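Local coordinates for inositol monophosphatase family protein (Staphylococcus aureus subsp. aureus MSSA476, PDB 4I3Y) that probably hydrolyses inositol monophosphates to inositol and phosphate in a magnesium-dependent reaction that lithium inhibits, at residues 39-42 with 47-50. Numbering follows the deposited sequence.
Sequences TETK and DLVT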
ATOM      1  N   THR A  39     -21.239  -9.810  -2.828  1.00 27.32           N
ATOM      2  CA  THR A  39     -20.345 -10.351  -1.805  1.00 28.98           C
ATOM      3  C   THR A  39     -21.024 -11.424  -0.991  1.00 28.54           C
ATOM      4  O   THR A  39     -22.181 -11.278  -0.668  1.00 23.15           O
ATOM      5  CB  THR A  39     -19.890  -9.244  -0.853  1.00 33.57           C
ATOM      6  OG1 THR A  39     -19.058  -8.347  -1.590  1.00 32.26           O
ATOM      7  CG2 THR A  39     -19.096  -9.837   0.295  1.00 33.49           C
ATOM      8  N   GLU A  40     -20.300 -12.510  -0.698  1.00 26.30           N
ATOM      9  CA  GLU A  40     -20.780 -13.510   0.270  1.00 27.11           C
ATOM     10  C   GLU A  40     -19.720 -13.746   1.332  1.00 23.83           C
ATOM     11  O   GLU A  40     -18.580 -13.309   1.158  1.00 22.26           O
ATOM     12  CB  GLU A  40     -21.131 -14.819  -0.473  1.00 27.58           C
ATOM     13  CG  GLU A  40     -22.391 -14.699  -1.305  1.00 37.14           C
ATOM     14  CD  GLU A  40     -23.601 -14.240  -0.461  1.00 52.28           C
ATOM     15  OE1 GLU A  40     -23.654 -14.520   0.787  1.00 58.99           O
ATOM     16  OE2 GLU A  40     -24.511 -13.591  -1.051  1.00 59.97           O
ATOM     17  N   THR A  41     -20.101 -14.401   2.425  1.00 23.06           N
ATOM     18  CA  THR A  41     -19.209 -14.734   3.534  1.00 23.81           C
ATOM     19  C   THR A  41     -18.941 -16.214   3.516  1.00 24.57           C
ATOM     20  O   THR A  41     -19.681 -16.964   2.893  1.00 28.01           O
ATOM     21  CB  THR A  41     -19.822 -14.354   4.884  1.00 25.18           C
ATOM     22  OG1 THR A  41     -21.065 -15.050   5.036  1.00 27.40           O
ATOM     23  CG2 THR A  41     -20.069 -12.847   4.939  1.00 26.16           C
ATOM     24  N   LYS A  42     -17.849 -16.652   4.135  1.00 24.31           N
ATOM     25  CA  LYS A  42     -17.525 -18.091   4.193  1.00 24.30           C
ATOM     26  C   LYS A  42     -17.387 -18.455   5.676  1.00 27.25           C
ATOM     27  O   LYS A  42     -18.397 -18.674   6.323  1.00 25.98           O
ATOM     28  CB  LYS A  42     -16.267 -18.439   3.350  1.00 23.35           C
ATOM     29  CG  LYS A  42     -16.369 -18.058   1.870  1.00 22.61           C
ATOM     30  CD  LYS A  42     -15.266 -18.710   1.038  1.00 21.03           C
ATOM     31  CE  LYS A  42     -13.975 -17.920   1.144  1.00 18.93           C
ATOM     32  NZ  LYS A  42     -12.916 -18.576   0.361  1.00 15.76           N
ATOM     33  N   ASP A  47     -14.751 -12.998   6.258  1.00 25.94           N
ATOM     34  CA  ASP A  47     -14.072 -13.872   5.318  1.00 24.16           C
ATOM     35  C   ASP A  47     -14.830 -13.836   3.990  1.00 23.99           C
ATOM     36  O   ASP A  47     -15.697 -14.684   3.761  1.00 23.81           O
ATOM     37  CB  ASP A  47     -14.094 -15.295   5.842  1.00 24.04           C
ATOM     38  CG  ASP A  47     -13.224 -16.224   5.024  1.00 24.84           C
ATOM     39  OD1 ASP A  47     -12.353 -15.730   4.245  1.00 26.84           O
ATOM     40  OD2 ASP A  47     -13.399 -17.435   5.155  1.00 22.96           O
ATOM     41  N   LEU A  48     -14.472 -12.896   3.105  1.00 22.57           N
ATOM     42  CA  LEU A  48     -15.327 -12.525   1.939  1.00 19.64           C
ATOM     43  C   LEU A  48     -15.031 -13.306   0.636  1.00 18.35           C
ATOM     44  O   LEU A  48     -13.902 -13.727   0.407  1.00 15.46           O
ATOM     45  CB  LEU A  48     -15.151 -11.041   1.659  1.00 20.91           C
ATOM     46  CG  LEU A  48     -16.090 -10.051   2.316  1.00 24.70           C
ATOM     47  CD1 LEU A  48     -16.603 -10.531   3.645  1.00 23.87           C
ATOM     48  CD2 LEU A  48     -15.535  -8.627   2.370  1.00 21.78           C
ATOM     49  N   VAL A  49     -16.048 -13.449  -0.213  1.00 16.47           N
ATOM     50  CA  VAL A  49     -15.892 -13.975  -1.582  1.00 17.92           C
ATOM     51  C   VAL A  49     -16.876 -13.242  -2.476  1.00 18.67           C
ATOM     52  O   VAL A  49     -17.988 -12.919  -2.038  1.00 20.18           O
ATOM     53  CB  VAL A  49     -16.019 -15.549  -1.708  1.00 19.81           C
ATOM     54  CG1 VAL A  49     -17.376 -16.104  -1.228  1.00 16.99           C
ATOM     55  CG2 VAL A  49     -15.814 -15.978  -3.155  1.00 19.23           C
ATOM     56  N   THR A  50     -16.442 -12.867  -3.676  1.00 17.27           N
ATOM     57  CA  THR A  50     -17.373 -12.154  -4.550  1.00 18.26           C
ATOM     58  C   THR A  50     -17.573 -12.908  -5.863  1.00 19.28           C
ATOM     59  O   THR A  50     -16.945 -13.936  -6.110  1.00 18.39           O
ATOM     60  CB  THR A  50     -16.858 -10.745  -4.901  1.00 17.37           C
ATOM     61  OG1 THR A  50     -15.727 -10.849  -5.782  1.00 15.01           O
ATOM     62  CG2 THR A  50     -16.494  -9.952  -3.591  1.00 14.53           C
TER
HETATM   63  O   HOH W   1     -12.300 -15.811  -0.642  1.00 18.73           O
HETATM   64  O   HOH W   2     -11.009 -16.868   2.222  1.00 21.72           O
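K42 reaches back over V49 and past the carboxylate of D47, a course that suits a long, flexible side chain. Its CG rests on V49 CG1 at 3.8 Å, the two side chains running nearly at right angles, and its CB lies 3.5 Å from D47 OD2, which accepts a hydrogen bond from R43 N. A bend at chi3 (-82°) then swings the end of the chain toward two waters. One bridges NZ to L48 O; the other, held only weakly by NZ, donates to D47 OD1. The direct partners of NZ are E77, in a salt bridge, and E76, a magnesium ligand. The two strands form a small antiparallel β-hairpin beside the metal site of the inositol monophosphatase fold, and the K42 side chain, at its nearest atom, comes to about 4 Å from a bound magnesium ion. E40 and V49 are its hydrogen-bonded pair: E40 N donates almost straight (175°) to V49 O, and V49 N returns a bond to E40 O. On the opposite face, T39 turns its methyl CG2 anti to the backbone N, placing it 3.6 Å from L48 CG, while its OG1 lies against T50 CG2. These β-branched and aliphatic residues suit a face packed on helix 99-105. T50 OG1, hydrogen-bonded to D53 and weakly to V52 N, N-caps helix 51-67.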